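PDB 1YWM: C protein alpha-antigen from Streptococcus agalactiae, which is a cell-wall-anchored surface protein that may play a role in virulence and immunity, represented here by its N-terminal domain. Local coordinates for residues N35-G39 against N40-D44; N164-T167 against Q168-D172; K174-E177 against V178-E182. All blocks are in the same frame, centred on the assembly; numbering follows the deposited sequence.

Contact 1 of 3, residues N35-G39 against N40-D44; sequences NIQNG and NAYID
Asn35 lays its carboxamide alongside the backbone of Tyr42, and ND2 donates to Tyr42 O at 2.8 Å. The bond is nearly straight (169° at the hydrogen) and lies in both the carbonyl plane and the amide plane of Asn35, a geometry that favours this rotation of the amide. CG stands anti to the carbonyl carbon (chi1 -60°), which swings the amide forward along the neighbouring strand. A weak second bond from ND2 reaches a water that also accepts from Asp44 N. Asn35 O accepts from Tyr42 N at 2.7 Å and lies at the edge of the Tyr42 ring, near its plane.

Nearer the turn, Gln37 and Asn40 form an antiparallel hydrogen-bonded pair, N to O in both directions, closing a type I' turn over Asn38 and Gly39, both with positive phi. Gln37 CB approaches the Tyr42 ring obliquely, 4.0 Å from CE1. Ile36 and Ala41, a non-hydrogen-bonded pair, point to the other face of the sheet, where Ile36 CD1 meets Ala41 CB at 4.1 Å.

Strand 113-121 binds the far edge of strand 40-44. Between its own two strands the hairpin is held chiefly by hydrogen bonds, three of them backbone to backbone and one from the Asn35 amide, which satisfies a backbone carbonyl beyond the last bridge; apolar side-chain contact is slight.

Contact 2 of 3, residues N164-T167 against Q168-D172; sequences NPKT and QTDID
Thr167 turns its hydroxyl over the first turn of helix 168-182, where OG1 accepts from Asp170 N at 3.2 Å with 160° at the hydrogen. The torsion explains the reach: at chi1 61° OG1 sits between the backbone N and the carbonyl carbon, facing the incoming amide, while CG2 is anti to the carbonyl carbon. The carbonyl of the same residue opens the helical bonding, Thr167 O accepting from Ile171 N at 3.0 Å in an almost straight bond.

Asp170 crosses the Thr167 side chain at about a right angle, its CB 3.6 Å from Thr167 OG1. With chi1 at -154°, its CG lies roughly opposite the backbone N, and the carboxylate is carried back toward Lys166 rather than onto the Thr167 hydroxyl. The lysine stem bends beyond CB and then runs extended, which brings Lys166 CD to 3.3 Å from Asp170 OD1. The ammonium itself stays 4.1 Å from that oxygen, Lys166 NZ to Asp170 OD1, too far for a salt bridge; a water links the two, accepting from NZ and donating to OD1. The direct ionic partner of Lys166 NZ is Asp160 on the preceding helix.

On the inner side, Ile171 meets the lysine stem at about a right angle. Its end comes back toward the incoming loop, Ile171 CD1 lying 3.8 Å from Lys166 CB, and CG1 packs against Thr167 O.

A threonine N-cap, with its hydroxyl on the amide three residues on, is the classical start of an alpha-helix; here it begins helix 168-182 of the antiparallel three-helix bundle directly after the connection from helix 144-163.

Contact 3 of 3, residues K174-E177 against V178-E182; sequences KIVE and VNELE
Two successive turns of helix 168-182, part of the antiparallel three-helix bundle, make this contact, and its evidence is a run of four consecutive i to i+4 backbone bonds. Val178 N donates to Lys174 O, Asn179 N to Ile175 O, Glu180 N to Val176 O and Leu181 N to Glu177 O. The last of them, Leu181 N to Glu177 O, is 2.8 Å long; the first, Val178 N to Lys174 O, is the most bent, with 146° at the hydrogen.

The side chains divide by face. Val178 points into the bundle, touching Val133 on helix 124-137 and Leu154 and Ile157 on helix 144-163, while Lys174 and Glu177 lean on Ile161 and Ile157 of the second of these. Ile175 touches Leu126 on the first. Val176 and Glu180 lie on the exposed side, where Glu180 OE2 forms a salt bridge with Lys183 NZ.

Ile175 and Asn179 run side by side in the same direction, CG2 of the isoleucine 4.0 Å from ND2 of the asparagine. Asn179 CG is anti to its own carbonyl carbon (chi1 -62°), which leaves the amide against the preceding turn; Asn179 ND2 is 3.3 Å from Ile175 O, but the angle is too poor for a hydrogen bond. Its OD1 instead accepts from Lys129 NZ. On the buried side, Val178 CG2 lies against the carbonyl oxygen of the turn before, 3.2 Å from Lys174 O.

In the fold
The contacts follow one another along the chain. Contact 1 is the hairpin 36-37/40-44 at one edge of the mixed sheet in the beta-sandwich, fibronectin-like part; contacts 2 and 3 are the start and the later turns of helix 168-182 in the three-helix bundle. The centres of contacts 1 and 2 are about 12 Å apart and the two touch: Tyr42 CG lies 3.3 Å from Pro165 CB. Contacts 2 and 3, about 14 Å apart between centres, meet through the aliphatic ends of Lys166 and Lys174. Contacts 1 and 3 do not touch, their nearest atoms about 10 Å apart. The loop 164-167 thus packs on the hairpin at the junction of sandwich and bundle, and the helix leads away from that junction.

Contact 1 of 3, residues N35-G39 against N40-D44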
ATOM      1  N   ASN A  35       0.610   6.700   0.730  1.00 19.35           N
ATOM      2  CA  ASN A  35       0.402   6.319   2.124  1.00 18.21           C
ATOM      3  C   ASN A  35      -0.651   7.109   2.910  1.00 19.24           C
ATOM      4  O   ASN A  35      -1.111   6.645   3.942  1.00 21.29           O
ATOM      5  CB  ASN A  35       1.748   6.346   2.874  1.00 14.68           C
ATOM      6  CG  ASN A  35       2.754   5.394   2.277  1.00 19.97           C
ATOM      7  OD1 ASN A  35       3.668   5.820   1.559  1.00 21.22           O
ATOM      8  ND2 ASN A  35       2.582   4.089   2.545  1.00 13.83           N
ATOM      9  N   ILE A  36      -0.978   8.309   2.437  1.00 18.62           N
ATOM     10  CA  ILE A  36      -1.917   9.209   3.101  1.00 23.50           C
ATOM     11  C   ILE A  36      -3.072   9.509   2.146  1.00 23.74           C
ATOM     12  O   ILE A  36      -2.860  10.039   1.040  1.00 28.86           O
ATOM     13  CB  ILE A  36      -1.208  10.550   3.509  1.00 23.36           C
ATOM     14  CG1 ILE A  36       0.057  10.293   4.343  1.00 21.87           C
ATOM     15  CG2 ILE A  36      -2.174  11.458   4.240  1.00 26.42           C
ATOM     16  CD1 ILE A  36      -0.170   9.533   5.700  1.00 25.37           C
ATOM     17  N   GLN A  37      -4.276   9.124   2.554  1.00 23.16           N
ATOM     18  CA  GLN A  37      -5.497   9.446   1.824  1.00 25.17           C
ATOM     19  C   GLN A  37      -6.612   9.776   2.800  1.00 26.05           C
ATOM     20  O   GLN A  37      -6.814   9.043   3.776  1.00 24.50           O
ATOM     21  CB  GLN A  37      -5.936   8.254   0.983  1.00 23.67           C
ATOM     22  CG  GLN A  37      -7.024   8.579  -0.023  1.00 34.02           C
ATOM     23  CD  GLN A  37      -7.353   7.385  -0.873  1.00 38.07           C
ATOM     24  OE1 GLN A  37      -8.405   6.773  -0.710  1.00 51.28           O
ATOM     25  NE2 GLN A  37      -6.445   7.028  -1.767  1.00 32.26           N
ATOM     26  N   ASN A  38      -7.332  10.858   2.506  1.00 29.51           N
ATOM     27  CA  ASN A  38      -8.423  11.355   3.343  1.00 33.97           C
ATOM     28  C   ASN A  38      -7.977  11.536   4.802  1.00 28.51           C
ATOM     29  O   ASN A  38      -8.755  11.310   5.731  1.00 23.52           O
ATOM     30  CB  ASN A  38      -9.653  10.423   3.256  1.00 35.97           C
ATOM     31  CG  ASN A  38     -10.289  10.403   1.860  1.00 48.42           C
ATOM     32  OD1 ASN A  38     -10.544  11.449   1.264  1.00 58.45           O
ATOM     33  ND2 ASN A  38     -10.551   9.205   1.345  1.00 40.10           N
ATOM     34  N   GLY A  39      -6.716  11.909   4.995  1.00 29.31           N
ATOM     35  CA  GLY A  39      -6.177  12.094   6.337  1.00 27.03           C
ATOM     36  C   GLY A  39      -5.917  10.808   7.097  1.00 26.75           C
ATOM     37  O   GLY A  39      -5.602  10.844   8.287  1.00 23.26           O
ATOM     38  N   ASN A  40      -6.038   9.670   6.409  1.00 22.00           N
ATOM     39  CA  ASN A  40      -5.740   8.377   6.984  1.00 21.50           C
ATOM     40  C   ASN A  40      -4.459   7.789   6.402  1.00 22.52           C
ATOM     41  O   ASN A  40      -4.026   8.177   5.305  1.00 26.08           O
ATOM     42  CB  ASN A  40      -6.902   7.416   6.732  1.00 19.20           C
ATOM     43  CG  ASN A  40      -8.184   7.939   7.279  1.00 35.03           C
ATOM     44  OD1 ASN A  40      -8.187   8.672   8.279  1.00 25.98           O
ATOM     45  ND2 ASN A  40      -9.285   7.610   6.619  1.00 30.09           N
ATOM     46  N   ALA A  41      -3.848   6.869   7.143  1.00 18.97           N
ATOM     47  CA  ALA A  41      -2.624   6.265   6.668  1.00 16.00           C
ATOM     48  C   ALA A  41      -2.855   4.856   6.154  1.00 14.23           C
ATOM     49  O   ALA A  41      -3.751   4.143   6.621  1.00 16.61           O
ATOM     50  CB  ALA A  41      -1.525   6.277   7.749  1.00 14.19           C
ATOM     51  N   TYR A  42      -1.996   4.460   5.218  1.00 13.58           N
ATOM     52  CA  TYR A  42      -1.983   3.104   4.654  1.00 16.99           C
ATOM     53  C   TYR A  42      -0.561   2.674   4.473  1.00 14.29           C
ATOM     54  O   TYR A  42       0.259   3.465   4.025  1.00 18.62           O
ATOM     55  CB  TYR A  42      -2.575   3.114   3.240  1.00 16.87           C
ATOM     56  CG  TYR A  42      -4.028   3.445   3.204  1.00 20.80           C
ATOM     57  CD1 TYR A  42      -4.468   4.762   3.344  1.00 17.48           C
ATOM     58  CD2 TYR A  42      -4.976   2.442   3.001  1.00 22.94           C
ATOM     59  CE1 TYR A  42      -5.833   5.065   3.328  1.00 17.86           C
ATOM     60  CE2 TYR A  42      -6.336   2.747   2.946  1.00 20.10           C
ATOM     61  CZ  TYR A  42      -6.749   4.047   3.120  1.00 25.08           C
ATOM     62  OH  TYR A  42      -8.095   4.347   3.057  1.00 30.06           O
ATOM     63  N   ILE A  43      -0.287   1.413   4.780  1.00 14.84           N
ATOM     64  CA  ILE A  43       1.056   0.840   4.651  1.00 12.54           C
ATOM     65  C   ILE A  43       0.909  -0.553   4.048  1.00 19.13           C
ATOM     66  O   ILE A  43       0.091  -1.357   4.509  1.00 16.09           O
ATOM     67  CB  ILE A  43       1.743   0.763   6.043  1.00 14.59           C
ATOM     68  CG1 ILE A  43       2.115   2.188   6.517  1.00 13.57           C
ATOM     69  CG2 ILE A  43       2.974  -0.148   6.002  1.00 18.07           C
ATOM     70  CD1 ILE A  43       2.730   2.230   7.987  1.00 17.41           C
ATOM     71  N   ASP A  44       1.689  -0.807   3.005  1.00 18.19           N
ATOM     72  CA  ASP A  44       1.685  -2.091   2.302  1.00 16.84           C
ATOM     73  C   ASP A  44       2.901  -2.853   2.802  1.00 11.63           C
ATOM     74  O   ASP A  44       4.032  -2.362   2.660  1.00 18.16           O
ATOM     75  CB  ASP A  44       1.805  -1.805   0.797  1.00 13.87           C
ATOM     76  CG  ASP A  44       1.686  -3.049  -0.055  1.00 18.37           C
ATOM     77  OD1 ASP A  44       1.667  -4.201   0.468  1.00 20.52           O
ATOM     78  OD2 ASP A  44       1.592  -2.921  -1.277  1.00 14.69           O
TER
HETATM   79  O   HOH W   1       2.986   1.262   1.517  1.00 13.20           O

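Contact 2 of 3, residues N164-T167 against Q168-D172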
ATOM      1  N   ASN A 164      -1.491   3.722  -5.516  1.00 13.95           N
ATOM      2  CA  ASN A 164      -2.675   4.038  -4.704  1.00 17.50           C
ATOM      3  C   ASN A 164      -2.820   3.057  -3.558  1.00 16.36           C
ATOM      4  O   ASN A 164      -2.616   1.844  -3.728  1.00 17.00           O
ATOM      5  CB  ASN A 164      -3.969   4.049  -5.554  1.00 14.51           C
ATOM      6  CG  ASN A 164      -3.901   4.980  -6.741  1.00 22.49           C
ATOM      7  OD1 ASN A 164      -3.557   6.164  -6.625  1.00 18.38           O
ATOM      8  ND2 ASN A 164      -4.280   4.457  -7.916  1.00 17.44           N
ATOM      9  N   PRO A 165      -3.142   3.562  -2.363  1.00 16.78           N
ATOM     10  CA  PRO A 165      -3.316   2.677  -1.207  1.00 16.11           C
ATOM     11  C   PRO A 165      -4.600   1.864  -1.330  1.00 15.01           C
ATOM     12  O   PRO A 165      -5.565   2.350  -1.914  1.00 18.26           O
ATOM     13  CB  PRO A 165      -3.416   3.652  -0.016  1.00 18.64           C
ATOM     14  CG  PRO A 165      -3.949   4.935  -0.629  1.00 23.84           C
ATOM     15  CD  PRO A 165      -3.369   4.985  -2.032  1.00 22.85           C
ATOM     16  N   LYS A 166      -4.609   0.669  -0.760  1.00 15.02           N
ATOM     17  CA  LYS A 166      -5.768  -0.211  -0.807  1.00 16.67           C
ATOM     18  C   LYS A 166      -6.083  -0.800   0.572  1.00 19.90           C
ATOM     19  O   LYS A 166      -5.239  -0.792   1.459  1.00 21.21           O
ATOM     20  CB  LYS A 166      -5.487  -1.356  -1.798  1.00 21.10           C
ATOM     21  CG  LYS A 166      -5.091  -0.906  -3.209  1.00 16.76           C
ATOM     22  CD  LYS A 166      -6.281  -0.210  -3.914  1.00 21.27           C
ATOM     23  CE  LYS A 166      -5.838   0.519  -5.174  1.00 18.94           C
ATOM     24  NZ  LYS A 166      -6.890   1.385  -5.837  1.00 19.09           N
ATOM     25  N   THR A 167      -7.285  -1.340   0.741  1.00 18.81           N
ATOM     26  CA  THR A 167      -7.521  -2.307   1.822  1.00 18.34           C
ATOM     27  C   THR A 167      -7.169  -3.717   1.362  1.00 19.59           C
ATOM     28  O   THR A 167      -7.114  -3.989   0.138  1.00 18.38           O
ATOM     29  CB  THR A 167      -8.988  -2.324   2.233  1.00 22.67           C
ATOM     30  OG1 THR A 167      -9.763  -2.706   1.093  1.00 22.92           O
ATOM     31  CG2 THR A 167      -9.475  -0.939   2.591  1.00 26.67           C
ATOM     32  N   GLN A 168      -6.972  -4.631   2.316  1.00 14.58           N
ATOM     33  CA  GLN A 168      -6.749  -6.046   1.954  1.00 19.74           C
ATOM     34  C   GLN A 168      -7.918  -6.695   1.189  1.00 24.39           C
ATOM     35  O   GLN A 168      -7.720  -7.571   0.317  1.00 19.59           O
ATOM     36  CB  GLN A 168      -6.456  -6.858   3.203  1.00 21.12           C
ATOM     37  CG  GLN A 168      -5.796  -8.181   2.929  1.00 15.34           C
ATOM     38  CD  GLN A 168      -4.419  -8.024   2.271  1.00 26.66           C
ATOM     39  OE1 GLN A 168      -3.672  -7.119   2.602  1.00 21.41           O
ATOM     40  NE2 GLN A 168      -4.093  -8.920   1.346  1.00 20.99           N
ATOM     41  N   THR A 169      -9.138  -6.281   1.527  1.00 20.74           N
ATOM     42  CA  THR A 169     -10.310  -6.724   0.780  1.00 24.84           C
ATOM     43  C   THR A 169     -10.168  -6.358  -0.695  1.00 23.79           C
ATOM     44  O   THR A 169     -10.454  -7.187  -1.594  1.00 20.10           O
ATOM     45  CB  THR A 169     -11.585  -6.078   1.343  1.00 27.40           C
ATOM     46  OG1 THR A 169     -11.843  -6.597   2.659  1.00 30.94           O
ATOM     47  CG2 THR A 169     -12.792  -6.539   0.521  1.00 31.89           C
ATOM     48  N   ASP A 170      -9.752  -5.118  -0.945  1.00 17.89           N
ATOM     49  CA  ASP A 170      -9.539  -4.679  -2.319  1.00 23.02           C
ATOM     50  C   ASP A 170      -8.417  -5.494  -2.999  1.00 19.48           C
ATOM     51  O   ASP A 170      -8.587  -5.946  -4.126  1.00 18.97           O
ATOM     52  CB  ASP A 170      -9.288  -3.183  -2.414  1.00 20.39           C
ATOM     53  CG  ASP A 170      -9.675  -2.605  -3.778  1.00 43.77           C
ATOM     54  OD1 ASP A 170      -9.339  -1.440  -4.051  1.00 34.63           O
ATOM     55  OD2 ASP A 170     -10.316  -3.232  -4.651  1.00 55.96           O
ATOM     56  N   ILE A 171      -7.279  -5.661  -2.324  1.00 17.43           N
ATOM     57  CA  ILE A 171      -6.217  -6.548  -2.828  1.00 18.27           C
ATOM     58  C   ILE A 171      -6.757  -7.937  -3.231  1.00 21.45           C
ATOM     59  O   ILE A 171      -6.540  -8.404  -4.367  1.00 17.25           O
ATOM     60  CB  ILE A 171      -5.064  -6.648  -1.795  1.00 16.90           C
ATOM     61  CG1 ILE A 171      -4.382  -5.263  -1.595  1.00 18.33           C
ATOM     62  CG2 ILE A 171      -4.106  -7.806  -2.111  1.00 19.92           C
ATOM     63  CD1 ILE A 171      -3.709  -4.587  -2.844  1.00 14.54           C
ATOM     64  N   ASP A 172      -7.495  -8.581  -2.325  1.00 17.24           N
ATOM     65  CA  ASP A 172      -8.025  -9.913  -2.592  1.00 23.65           C
ATOM     66  C   ASP A 172      -8.967  -9.914  -3.804  1.00 19.15           C
ATOM     67  O   ASP A 172      -8.967 -10.861  -4.595  1.00 25.15           O
ATOM     68  CB  ASP A 172      -8.707 -10.507  -1.349  1.00 26.08           C
ATOM     69  CG  ASP A 172      -7.725 -10.806  -0.216  1.00 28.31           C
ATOM     70  OD1 ASP A 172      -6.486 -10.789  -0.426  1.00 42.59           O
ATOM     71  OD2 ASP A 172      -8.113 -11.053   0.940  1.00 43.99           O
TER
HETATM   72  O   HOH W   2      -9.255  -0.092  -6.318  1.00 29.19           O

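Contact 3 of 3, residues K174-E177 against V178-E182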
ATOM      1  N   LYS A 174      -8.641  -7.954  -6.371  1.00 18.09           N
ATOM      2  CA  LYS A 174      -7.779  -7.803  -7.554  1.00 17.13           C
ATOM      3  C   LYS A 174      -7.109  -9.146  -7.911  1.00 17.00           C
ATOM      4  O   LYS A 174      -6.780  -9.389  -9.065  1.00 15.49           O
ATOM      5  CB  LYS A 174      -6.741  -6.675  -7.348  1.00 12.47           C
ATOM      6  CG  LYS A 174      -7.343  -5.283  -7.366  1.00 19.41           C
ATOM      7  CD  LYS A 174      -6.320  -4.281  -6.915  1.00 23.65           C
ATOM      8  CE  LYS A 174      -6.759  -2.808  -7.053  1.00 22.68           C
ATOM      9  NZ  LYS A 174      -8.200  -2.534  -7.303  1.00 24.21           N
ATOM     10  N   ILE A 175      -6.874 -10.002  -6.918  1.00 13.98           N
ATOM     11  CA  ILE A 175      -6.315 -11.318  -7.190  1.00 18.76           C
ATOM     12  C   ILE A 175      -7.301 -12.109  -8.055  1.00 19.86           C
ATOM     13  O   ILE A 175      -6.890 -12.780  -9.020  1.00 17.87           O
ATOM     14  CB  ILE A 175      -5.971 -12.089  -5.892  1.00 18.84           C
ATOM     15  CG1 ILE A 175      -4.751 -11.459  -5.227  1.00 17.74           C
ATOM     16  CG2 ILE A 175      -5.674 -13.592  -6.194  1.00 15.68           C
ATOM     17  CD1 ILE A 175      -4.443 -11.995  -3.812  1.00 21.36           C
ATOM     18  N   VAL A 176      -8.587 -12.001  -7.703  1.00 17.88           N
ATOM     19  CA  VAL A 176      -9.661 -12.615  -8.475  1.00 21.55           C
ATOM     20  C   VAL A 176      -9.693 -12.018  -9.884  1.00 21.70           C
ATOM     21  O   VAL A 176      -9.814 -12.775 -10.857  1.00 17.43           O
ATOM     22  CB  VAL A 176     -11.071 -12.477  -7.805  1.00 23.17           C
ATOM     23  CG1 VAL A 176     -12.190 -13.038  -8.737  1.00 20.30           C
ATOM     24  CG2 VAL A 176     -11.103 -13.179  -6.461  1.00 25.43           C
ATOM     25  N   GLU A 177      -9.624 -10.683 -10.007  1.00 15.37           N
ATOM     26  CA  GLU A 177      -9.560 -10.076 -11.340  1.00 19.26           C
ATOM     27  C   GLU A 177      -8.399 -10.637 -12.193  1.00 14.96           C
ATOM     28  O   GLU A 177      -8.548 -10.811 -13.425  1.00 16.87           O
ATOM     29  CB  GLU A 177      -9.471  -8.541 -11.258  1.00 14.93           C
ATOM     30  CG  GLU A 177     -10.741  -7.878 -10.718  1.00 24.13           C
ATOM     31  CD  GLU A 177     -10.581  -6.376 -10.503  1.00 35.59           C
ATOM     32  OE1 GLU A 177      -9.685  -5.778 -11.124  1.00 32.82           O
ATOM     33  OE2 GLU A 177     -11.355  -5.792  -9.709  1.00 49.26           O
ATOM     34  N   VAL A 178      -7.250 -10.871 -11.552  1.00 15.40           N
ATOM     35  CA  VAL A 178      -6.042 -11.347 -12.250  1.00 13.55           C
ATOM     36  C   VAL A 178      -6.276 -12.787 -12.711  1.00 19.30           C
ATOM     37  O   VAL A 178      -5.915 -13.156 -13.834  1.00 13.37           O
ATOM     38  CB  VAL A 178      -4.780 -11.222 -11.358  1.00 10.31           C
ATOM     39  CG1 VAL A 178      -3.556 -11.982 -11.966  1.00 13.48           C
ATOM     40  CG2 VAL A 178      -4.397  -9.719 -11.198  1.00 11.90           C
ATOM     41  N   ASN A 179      -6.869 -13.611 -11.841  1.00 14.37           N
ATOM     42  CA  ASN A 179      -7.211 -14.986 -12.220  1.00 15.63           C
ATOM     43  C   ASN A 179      -8.144 -15.028 -13.415  1.00 13.49           C
ATOM     44  O   ASN A 179      -7.986 -15.893 -14.310  1.00 18.16           O
ATOM     45  CB  ASN A 179      -7.919 -15.712 -11.076  1.00 19.39           C
ATOM     46  CG  ASN A 179      -7.071 -15.843  -9.851  1.00 25.89           C
ATOM     47  OD1 ASN A 179      -5.849 -15.841  -9.928  1.00 39.06           O
ATOM     48  ND2 ASN A 179      -7.723 -15.978  -8.689  1.00 45.29           N
ATOM     49  N   GLU A 180      -9.134 -14.126 -13.411  1.00 14.71           N
ATOM     50  CA  GLU A 180     -10.080 -13.987 -14.513  1.00 19.67           C
ATOM     51  C   GLU A 180      -9.444 -13.498 -15.816  1.00 21.25           C
ATOM     52  O   GLU A 180      -9.756 -14.030 -16.899  1.00 16.29           O
ATOM     53  CB  GLU A 180     -11.267 -13.083 -14.122  1.00 19.20           C
ATOM     54  CG  GLU A 180     -12.212 -13.749 -13.122  1.00 26.48           C
ATOM     55  CD  GLU A 180     -12.808 -15.059 -13.666  1.00 29.36           C
ATOM     56  OE1 GLU A 180     -13.288 -15.053 -14.826  1.00 30.83           O
ATOM     57  OE2 GLU A 180     -12.773 -16.087 -12.950  1.00 32.01           O
ATOM     58  N   LEU A 181      -8.577 -12.488 -15.728  1.00 16.74           N
ATOM     59  CA  LEU A 181      -7.798 -12.044 -16.895  1.00 12.72           C
ATOM     60  C   LEU A 181      -7.024 -13.197 -17.563  1.00 14.43           C
ATOM     61  O   LEU A 181      -6.979 -13.312 -18.800  1.00 14.07           O
ATOM     62  CB  LEU A 181      -6.797 -10.922 -16.520  1.00 16.92           C
ATOM     63  CG  LEU A 181      -7.370  -9.495 -16.383  1.00 16.28           C
ATOM     64  CD1 LEU A 181      -6.368  -8.600 -15.582  1.00 14.62           C
ATOM     65  CD2 LEU A 181      -7.679  -8.895 -17.753  1.00 14.73           C
ATOM     66  N   GLU A 182      -6.400 -14.033 -16.755  1.00 11.57           N
ATOM     67  CA  GLU A 182      -5.606 -15.144 -17.287  1.00 11.80           C
ATOM     68  C   GLU A 182      -6.468 -16.077 -18.132  1.00 15.61           C
ATOM     69  O   GLU A 182      -6.009 -16.632 -19.117  1.00 13.22           O
ATOM     70  CB  GLU A 182      -4.918 -15.911 -16.160  1.00 14.44           C
ATOM     71  CG  GLU A 182      -3.964 -16.995 -16.672  1.00 14.42           C
ATOM     72  CD  GLU A 182      -3.139 -17.618 -15.571  1.00 18.48           C
ATOM     73  OE1 GLU A 182      -1.897 -17.744 -15.733  1.00 15.25           O
ATOM     74  OE2 GLU A 182      -3.745 -17.960 -14.547  1.00 19.03           O
TER